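Local coordinates for putative uncharacterized protein smu.1377c (Streptococcus mutans, PDB 3L7V) that is of unknown function but has a YrdC-like domain, may bind double-stranded RNA, and possibly acts in tRNA modification, at residues Phe50-Cys62 and Ile70-Phe82. Sequence-based numbering, arbitrary orientation.
Sequences FEIVKGEGGVIVC and IMTSDKKGLERKF
D74 and G57 meet where the helix beginning at K75 docks on the type II turn G55-G58, a worked example of one carboxylate serving two pieces of chain. From CB, with chi1 at 59°, CG stands between the backbone N and carbonyl carbon of D74 and faces G57 N, and the carboxylate parts into two tasks. OD1, resting near G57 CA, is the N-cap acceptor and takes G77 N at 2.8 Å, nearly along its own C-O axis. OD2 reaches across and receives G57 N on its syn lone pair, a 2.9 Å bond that is almost straight (169°), with E56 CA close by. Water 2 lies within donating reach of D74 OD2 and V53 O and may link the cap to the last turn of helix 47-54. S73 completes that link, its OG donating to V53 O over 3.0 Å from above the carbonyl plane, while V53 CG2 rests on T72 CA.

Beyond the turn the chain enters the hairpin of strands 59-64 and 67-72. I60 and M71 form an antiparallel hydrogen-bonded pair, I60 N reaching M71 O at 3.1 Å and M71 N reaching I60 O at 3.0 Å. On their face, I60 CG1 lies beside M71 CB, and the selenium of this selenomethionine ends 3.9 Å from C62 SG; I172 of helix 167-180 also touches M71. On the other face V59 CG1 packs on I70 CG2 at 3.6 Å. R80 lays its guanidinium over V59, while its NH2 forms a salt bridge with D212.

The buried G57 amide is thus accepted by a carboxylate oxygen, probably charged, and the adjoining helix N-terminus would probably stabilise that negative charge, so one side chain caps a helix and holds the turn leading into the sheet.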
ATOM      1  N   PHE A  50      11.088   2.630 -13.552  1.00 25.93           N
ATOM      2  CA  PHE A  50      11.804   3.507 -12.626  1.00 26.00           C
ATOM      3  C   PHE A  50      12.032   4.926 -13.192  1.00 24.98           C
ATOM      4  O   PHE A  50      11.687   5.921 -12.542  1.00 22.68           O
ATOM      5  CB  PHE A  50      13.136   2.857 -12.230  1.00 29.87           C
ATOM      6  CG  PHE A  50      14.006   3.707 -11.332  1.00 27.83           C
ATOM      7  CD1 PHE A  50      15.011   4.500 -11.868  1.00 32.91           C
ATOM      8  CD2 PHE A  50      13.845   3.676  -9.956  1.00 32.20           C
ATOM      9  CE1 PHE A  50      15.833   5.268 -11.045  1.00 36.43           C
ATOM     10  CE2 PHE A  50      14.650   4.440  -9.130  1.00 41.10           C
ATOM     11  CZ  PHE A  50      15.647   5.243  -9.675  1.00 43.60           C
ATOM     12  N   GLU A  51      12.617   5.017 -14.388  1.00 20.98           N
ATOM     13  CA  GLU A  51      12.924   6.318 -14.996  1.00 18.89           C
ATOM     14  C   GLU A  51      11.661   7.154 -15.225  1.00 21.51           C
ATOM     15  O   GLU A  51      11.689   8.371 -15.072  1.00 26.69           O
ATOM     16  CB  GLU A  51      13.712   6.158 -16.307  1.00 24.28           C
ATOM     17  CG  GLU A  51      15.077   5.477 -16.150  1.00 38.98           C
ATOM     18  CD  GLU A  51      16.095   6.306 -15.340  1.00 46.27           C
ATOM     19  OE1 GLU A  51      16.016   7.552 -15.355  1.00 43.48           O
ATOM     20  OE2 GLU A  51      16.989   5.705 -14.699  1.00 50.07           O
ATOM     21  N   ILE A  52      10.556   6.500 -15.580  1.00 22.18           N
ATOM     22  CA  ILE A  52       9.284   7.202 -15.759  1.00 24.72           C
ATOM     23  C   ILE A  52       8.724   7.798 -14.462  1.00 27.47           C
ATOM     24  O   ILE A  52       8.289   8.946 -14.441  1.00 23.22           O
ATOM     25  CB  ILE A  52       8.224   6.319 -16.468  1.00 22.50           C
ATOM     26  CG1 ILE A  52       8.630   6.105 -17.927  1.00 20.09           C
ATOM     27  CG2 ILE A  52       6.822   6.970 -16.386  1.00 20.52           C
ATOM     28  CD1 ILE A  52       7.743   5.173 -18.682  1.00 21.61           C
ATOM     29  N   VAL A  53       8.763   7.034 -13.373  1.00 28.83           N
ATOM     30  CA  VAL A  53       8.216   7.507 -12.103  1.00 24.58           C
ATOM     31  C   VAL A  53       9.150   8.537 -11.436  1.00 28.65           C
ATOM     32  O   VAL A  53       8.709   9.464 -10.740  1.00 33.01           O
ATOM     33  CB  VAL A  53       7.840   6.317 -11.161  1.00 31.29           C
ATOM     34  CG1 VAL A  53       9.056   5.774 -10.435  1.00 23.27           C
ATOM     35  CG2 VAL A  53       6.778   6.739 -10.179  1.00 40.75           C
ATOM     36  N   LYS A  54      10.441   8.385 -11.675  1.00 22.85           N
ATOM     37  CA  LYS A  54      11.418   9.380 -11.258  1.00 25.19           C
ATOM     38  C   LYS A  54      11.182  10.758 -11.932  1.00 35.11           C
ATOM     39  O   LYS A  54      11.379  11.799 -11.301  1.00 32.78           O
ATOM     40  CB  LYS A  54      12.822   8.863 -11.541  1.00 29.02           C
ATOM     41  CG  LYS A  54      13.929   9.787 -11.110  1.00 34.94           C
ATOM     42  CD  LYS A  54      15.281   9.182 -11.442  1.00 36.18           C
ATOM     43  CE  LYS A  54      16.389  10.189 -11.216  1.00 44.55           C
ATOM     44  NZ  LYS A  54      17.713   9.565 -11.481  1.00 54.15           N
ATOM     45  N   GLY A  55      10.748  10.764 -13.195  1.00 25.30           N
ATOM     46  CA  GLY A  55      10.440  12.004 -13.900  1.00 23.62           C
ATOM     47  C   GLY A  55       9.189  12.742 -13.415  1.00 32.56           C
ATOM     48  O   GLY A  55       8.205  12.120 -13.000  1.00 33.08           O
ATOM     49  N   GLU A  56       9.220  14.074 -13.475  1.00 31.03           N
ATOM     50  CA  GLU A  56       8.109  14.916 -13.008  1.00 33.27           C
ATOM     51  C   GLU A  56       6.757  14.503 -13.601  1.00 32.06           C
ATOM     52  O   GLU A  56       6.597  14.476 -14.814  1.00 27.53           O
ATOM     53  CB  GLU A  56       8.393  16.399 -13.326  1.00 31.86           C
ATOM     54  CG  GLU A  56       7.381  17.414 -12.750  1.00 29.10           C
ATOM     55  CD  GLU A  56       7.684  18.856 -13.169  1.00 37.90           C
ATOM     56  OE1 GLU A  56       6.927  19.775 -12.796  1.00 36.04           O
ATOM     57  OE2 GLU A  56       8.693  19.077 -13.873  1.00 48.94           O
ATOM     58  N   GLY A  57       5.791  14.185 -12.738  1.00 32.90           N
ATOM     59  CA  GLY A  57       4.448  13.811 -13.162  1.00 27.83           C
ATOM     60  C   GLY A  57       4.271  12.401 -13.720  1.00 26.86           C
ATOM     61  O   GLY A  57       3.227  12.072 -14.278  1.00 26.43           O
ATOM     62  N   GLY A  58       5.286  11.560 -13.585  1.00 30.32           N
ATOM     63  CA  GLY A  58       5.216  10.211 -14.130  1.00 33.23           C
ATOM     64  C   GLY A  58       4.156   9.344 -13.467  1.00 28.86           C
ATOM     65  O   GLY A  58       3.924   9.455 -12.261  1.00 27.62           O
ATOM     66  N   VAL A  59       3.526   8.485 -14.271  1.00 24.81           N
ATOM     67  CA  VAL A  59       2.462   7.568 -13.837  1.00 22.42           C
ATOM     68  C   VAL A  59       2.544   6.247 -14.611  1.00 24.22           C
ATOM     69  O   VAL A  59       2.552   6.248 -15.851  1.00 23.24           O
ATOM     70  CB  VAL A  59       1.045   8.142 -14.097  1.00 24.11           C
ATOM     71  CG1 VAL A  59      -0.013   7.126 -13.704  1.00 22.46           C
ATOM     72  CG2 VAL A  59       0.825   9.469 -13.368  1.00 20.67           C
ATOM     73  N   ILE A  60       2.588   5.125 -13.884  1.00 14.20           N
ATOM     74  CA  ILE A  60       2.603   3.803 -14.508  1.00 15.94           C
ATOM     75  C   ILE A  60       1.540   2.848 -13.950  1.00 20.55           C
ATOM     76  O   ILE A  60       0.962   3.105 -12.893  1.00 16.38           O
ATOM     77  CB  ILE A  60       3.997   3.128 -14.393  1.00 22.57           C
ATOM     78  CG1 ILE A  60       4.263   2.655 -12.960  1.00 19.54           C
ATOM     79  CG2 ILE A  60       5.111   4.067 -14.861  1.00 18.45           C
ATOM     80  CD1 ILE A  60       5.553   1.906 -12.834  1.00 13.44           C
ATOM     81  N   VAL A  61       1.273   1.762 -14.688  1.00 22.03           N
ATOM     82  CA  VAL A  61       0.465   0.653 -14.183  1.00 15.99           C
ATOM     83  C   VAL A  61       1.400  -0.528 -13.910  1.00 22.98           C
ATOM     84  O   VAL A  61       2.346  -0.740 -14.668  1.00 22.10           O
ATOM     85  CB  VAL A  61      -0.682   0.260 -15.155  1.00 30.10           C
ATOM     86  CG1 VAL A  61      -1.115  -1.180 -14.920  1.00 22.43           C
ATOM     87  CG2 VAL A  61      -1.886   1.213 -15.002  1.00 19.92           C
ATOM     88  N   CYS A  62       1.138  -1.277 -12.829  1.00 23.53           N
ATOM     89  CA  CYS A  62       2.075  -2.273 -12.296  1.00 17.28           C
ATOM     90  C   CYS A  62       1.366  -3.427 -11.574  1.00 15.43           C
ATOM     91  O   CYS A  62       0.443  -3.189 -10.799  1.00 17.12           O
ATOM     92  CB  CYS A  62       3.042  -1.569 -11.328  1.00 25.27           C
ATOM     93  SG  CYS A  62       4.297  -2.579 -10.472  1.00 32.78           S
ATOM     94  N   ILE A  70      -2.107   1.566  -9.969  1.00 19.28           N
ATOM     95  CA  ILE A  70      -1.513   2.773 -10.531  1.00 22.76           C
ATOM     96  C   ILE A  70      -0.519   3.397  -9.528  1.00 20.49           C
ATOM     97  O   ILE A  70      -0.847   3.571  -8.358  1.00 25.07           O
ATOM     98  CB  ILE A  70      -2.613   3.793 -10.909  1.00 23.74           C
ATOM     99  CG1 ILE A  70      -3.661   3.113 -11.797  1.00 20.65           C
ATOM    100  CG2 ILE A  70      -1.998   5.030 -11.584  1.00 19.15           C
ATOM    101  CD1 ILE A  70      -4.987   3.848 -11.898  1.00 20.49           C
HETATM  102  N   MSE A  71       0.684   3.726 -10.003  1.00 17.87           N
HETATM  103  CA  MSE A  71       1.807   4.189  -9.179  1.00 21.62           C
HETATM  104  C   MSE A  71       2.333   5.561  -9.620  1.00 26.28           C
HETATM  105  O   MSE A  71       2.541   5.794 -10.824  1.00 20.14           O
HETATM  106  CB  MSE A  71       2.983   3.209  -9.293  1.00 28.83           C
HETATM  107  CG  MSE A  71       2.920   1.957  -8.447  1.00 36.99           C
HETATM  108 SE   MSE A  71       4.564   0.875  -8.617  0.70 47.27          SE
HETATM  109  CE  MSE A  71       5.895   2.328  -8.595  1.00  7.14           C
ATOM    110  N   THR A  72       2.580   6.445  -8.647  1.00 25.21           N
ATOM    111  CA  THR A  72       3.166   7.778  -8.885  1.00 23.35           C
ATOM    112  C   THR A  72       3.999   8.253  -7.685  1.00 28.77           C
ATOM    113  O   THR A  72       3.969   7.633  -6.616  1.00 28.70           O
ATOM    114  CB  THR A  72       2.100   8.871  -9.238  1.00 35.14           C
ATOM    115  OG1 THR A  72       1.151   9.019  -8.171  1.00 30.70           O
ATOM    116  CG2 THR A  72       1.365   8.506 -10.492  1.00 44.59           C
ATOM    117  N   SER A  73       4.735   9.353  -7.863  1.00 26.97           N
ATOM    118  CA  SER A  73       5.592   9.873  -6.798  1.00 25.74           C
ATOM    119  C   SER A  73       5.523  11.397  -6.543  1.00 24.48           C
ATOM    120  O   SER A  73       6.325  11.925  -5.777  1.00 25.16           O
ATOM    121  CB  SER A  73       7.046   9.413  -6.992  1.00 28.19           C
ATOM    122  OG  SER A  73       7.668  10.114  -8.050  1.00 42.84           O
ATOM    123  N   ASP A  74       4.566  12.097  -7.154  1.00 21.89           N
ATOM    124  CA  ASP A  74       4.368  13.512  -6.838  1.00 24.56           C
ATOM    125  C   ASP A  74       2.929  14.007  -6.991  1.00 22.37           C
ATOM    126  O   ASP A  74       2.052  13.276  -7.449  1.00 32.04           O
ATOM    127  CB  ASP A  74       5.328  14.391  -7.649  1.00 37.96           C
ATOM    128  CG  ASP A  74       5.164  14.210  -9.150  1.00 42.34           C
ATOM    129  OD1 ASP A  74       4.075  13.775  -9.593  1.00 46.79           O
ATOM    130  OD2 ASP A  74       6.132  14.499  -9.884  1.00 36.81           O
ATOM    131  N   LYS A  75       2.687  15.253  -6.601  1.00 21.06           N
ATOM    132  CA  LYS A  75       1.344  15.841  -6.682  1.00 22.89           C
ATOM    133  C   LYS A  75       0.752  15.860  -8.110  1.00 27.19           C
ATOM    134  O   LYS A  75      -0.414  15.494  -8.313  1.00 28.07           O
ATOM    135  CB  LYS A  75       1.353  17.250  -6.074  1.00 34.14           C
ATOM    136  CG  LYS A  75       0.035  18.004  -6.166  1.00 36.35           C
ATOM    137  CD  LYS A  75      -0.990  17.453  -5.203  1.00 43.73           C
ATOM    138  CE  LYS A  75      -2.243  18.333  -5.172  1.00 53.03           C
ATOM    139  NZ  LYS A  75      -2.037  19.630  -4.463  1.00 56.68           N
ATOM    140  N   LYS A  76       1.550  16.288  -9.089  1.00 31.10           N
ATOM    141  CA  LYS A  76       1.133  16.260 -10.498  1.00 33.31           C
ATOM    142  C   LYS A  76       0.706  14.861 -10.985  1.00 31.85           C
ATOM    143  O   LYS A  76      -0.240  14.730 -11.766  1.00 31.54           O
ATOM    144  CB  LYS A  76       2.241  16.805 -11.407  1.00 35.94           C
ATOM    145  CG  LYS A  76       1.974  18.173 -11.986  1.00 44.04           C
ATOM    146  CD  LYS A  76       1.080  18.083 -13.228  1.00 54.16           C
ATOM    147  CE  LYS A  76      -0.387  17.877 -12.861  1.00 60.42           C
ATOM    148  NZ  LYS A  76      -1.235  17.519 -14.033  1.00 60.18           N
ATOM    149  N   GLY A  77       1.408  13.823 -10.534  1.00 23.89           N
ATOM    150  CA  GLY A  77       1.041  12.459 -10.880  1.00 22.10           C
ATOM    151  C   GLY A  77      -0.217  12.004 -10.158  1.00 27.48           C
ATOM    152  O   GLY A  77      -1.018  11.252 -10.717  1.00 23.45           O
ATOM    153  N   LEU A  78      -0.389  12.467  -8.915  1.00 26.83           N
ATOM    154  CA  LEU A  78      -1.559  12.125  -8.103  1.00 26.63           C
ATOM    155  C   LEU A  78      -2.845  12.700  -8.670  1.00 25.00           C
ATOM    156  O   LEU A  78      -3.867  12.018  -8.695  1.00 22.79           O
ATOM    157  CB  LEU A  78      -1.375  12.562  -6.643  1.00 25.33           C
ATOM    158  CG  LEU A  78      -0.533  11.632  -5.772  1.00 28.47           C
ATOM    159  CD1 LEU A  78       0.066  12.367  -4.581  1.00 25.21           C
ATOM    160  CD2 LEU A  78      -1.369  10.425  -5.317  1.00 31.99           C
ATOM    161  N   GLU A  79      -2.797  13.954  -9.116  1.00 27.53           N
ATOM    162  CA  GLU A  79      -3.933  14.559  -9.821  1.00 33.23           C
ATOM    163  C   GLU A  79      -4.378  13.727 -11.032  1.00 26.49           C
ATOM    164  O   GLU A  79      -5.567  13.507 -11.245  1.00 30.40           O
ATOM    165  CB  GLU A  79      -3.595  15.984 -10.283  1.00 38.75           C
ATOM    166  CG  GLU A  79      -3.251  16.951  -9.165  1.00 44.00           C
ATOM    167  CD  GLU A  79      -4.468  17.460  -8.424  1.00 51.00           C
ATOM    168  OE1 GLU A  79      -4.301  18.338  -7.546  1.00 57.46           O
ATOM    169  OE2 GLU A  79      -5.589  16.992  -8.718  1.00 49.25           O
ATOM    170  N   ARG A  80      -3.415  13.274 -11.826  1.00 25.61           N
ATOM    171  CA  ARG A  80      -3.716  12.439 -12.982  1.00 27.50           C
ATOM    172  C   ARG A  80      -4.420  11.139 -12.548  1.00 27.85           C
ATOM    173  O   ARG A  80      -5.343  10.682 -13.207  1.00 27.46           O
ATOM    174  CB  ARG A  80      -2.441  12.163 -13.816  1.00 29.40           C
ATOM    175  CG  ARG A  80      -1.807  13.429 -14.478  1.00 24.55           C
ATOM    176  CD  ARG A  80      -0.412  13.165 -15.105  1.00 30.12           C
ATOM    177  NE  ARG A  80      -0.475  12.343 -16.325  1.00 29.46           N
ATOM    178  CZ  ARG A  80       0.546  11.669 -16.856  1.00 26.63           C
ATOM    179  NH1 ARG A  80       1.741  11.676 -16.281  1.00 27.97           N
ATOM    180  NH2 ARG A  80       0.367  10.956 -17.964  1.00 27.02           N
ATOM    181  N   LYS A  81      -4.003  10.567 -11.420  1.00 32.93           N
ATOM    182  CA  LYS A  81      -4.566   9.299 -10.954  1.00 31.26           C
ATOM    183  C   LYS A  81      -6.025   9.425 -10.551  1.00 28.17           C
ATOM    184  O   LYS A  81      -6.865   8.647 -10.994  1.00 32.97           O
ATOM    185  CB  LYS A  81      -3.774   8.721  -9.777  1.00 32.23           C
ATOM    186  CG  LYS A  81      -3.891   7.213  -9.695  1.00 34.41           C
ATOM    187  CD  LYS A  81      -4.029   6.727  -8.278  1.00 33.03           C
ATOM    188  CE  LYS A  81      -2.822   7.058  -7.450  1.00 31.77           C
ATOM    189  NZ  LYS A  81      -3.208   7.063  -6.031  1.00 33.23           N
ATOM    190  N   PHE A  82      -6.314  10.398  -9.693  1.00 28.03           N
ATOM    191  CA  PHE A  82      -7.670  10.637  -9.229  1.00 27.10           C
ATOM    192  C   PHE A  82      -8.618  10.938 -10.408  1.00 31.42           C
ATOM    193  O   PHE A  82      -9.720  10.385 -10.478  1.00 31.83           O
ATOM    194  CB  PHE A  82      -7.687  11.752  -8.164  1.00 30.65           C
ATOM    195  CG  PHE A  82      -7.310  11.276  -6.767  1.00 32.67           C
ATOM    196  CD1 PHE A  82      -5.999  10.922  -6.459  1.00 30.17           C
ATOM    197  CD2 PHE A  82      -8.271  11.181  -5.766  1.00 33.76           C
ATOM    198  CE1 PHE A  82      -5.652  10.480  -5.183  1.00 29.86           C
ATOM    199  CE2 PHE A  82      -7.932  10.737  -4.482  1.00 36.11           C
ATOM    200  CZ  PHE A  82      -6.617  10.386  -4.192  1.00 32.39           C
TER
HETATM  201  O   HOH W   1       5.699  10.756 -10.233  1.00 33.59           O
HETATM  202  O   HOH W   2       8.352  12.566  -9.958  1.00 37.69           O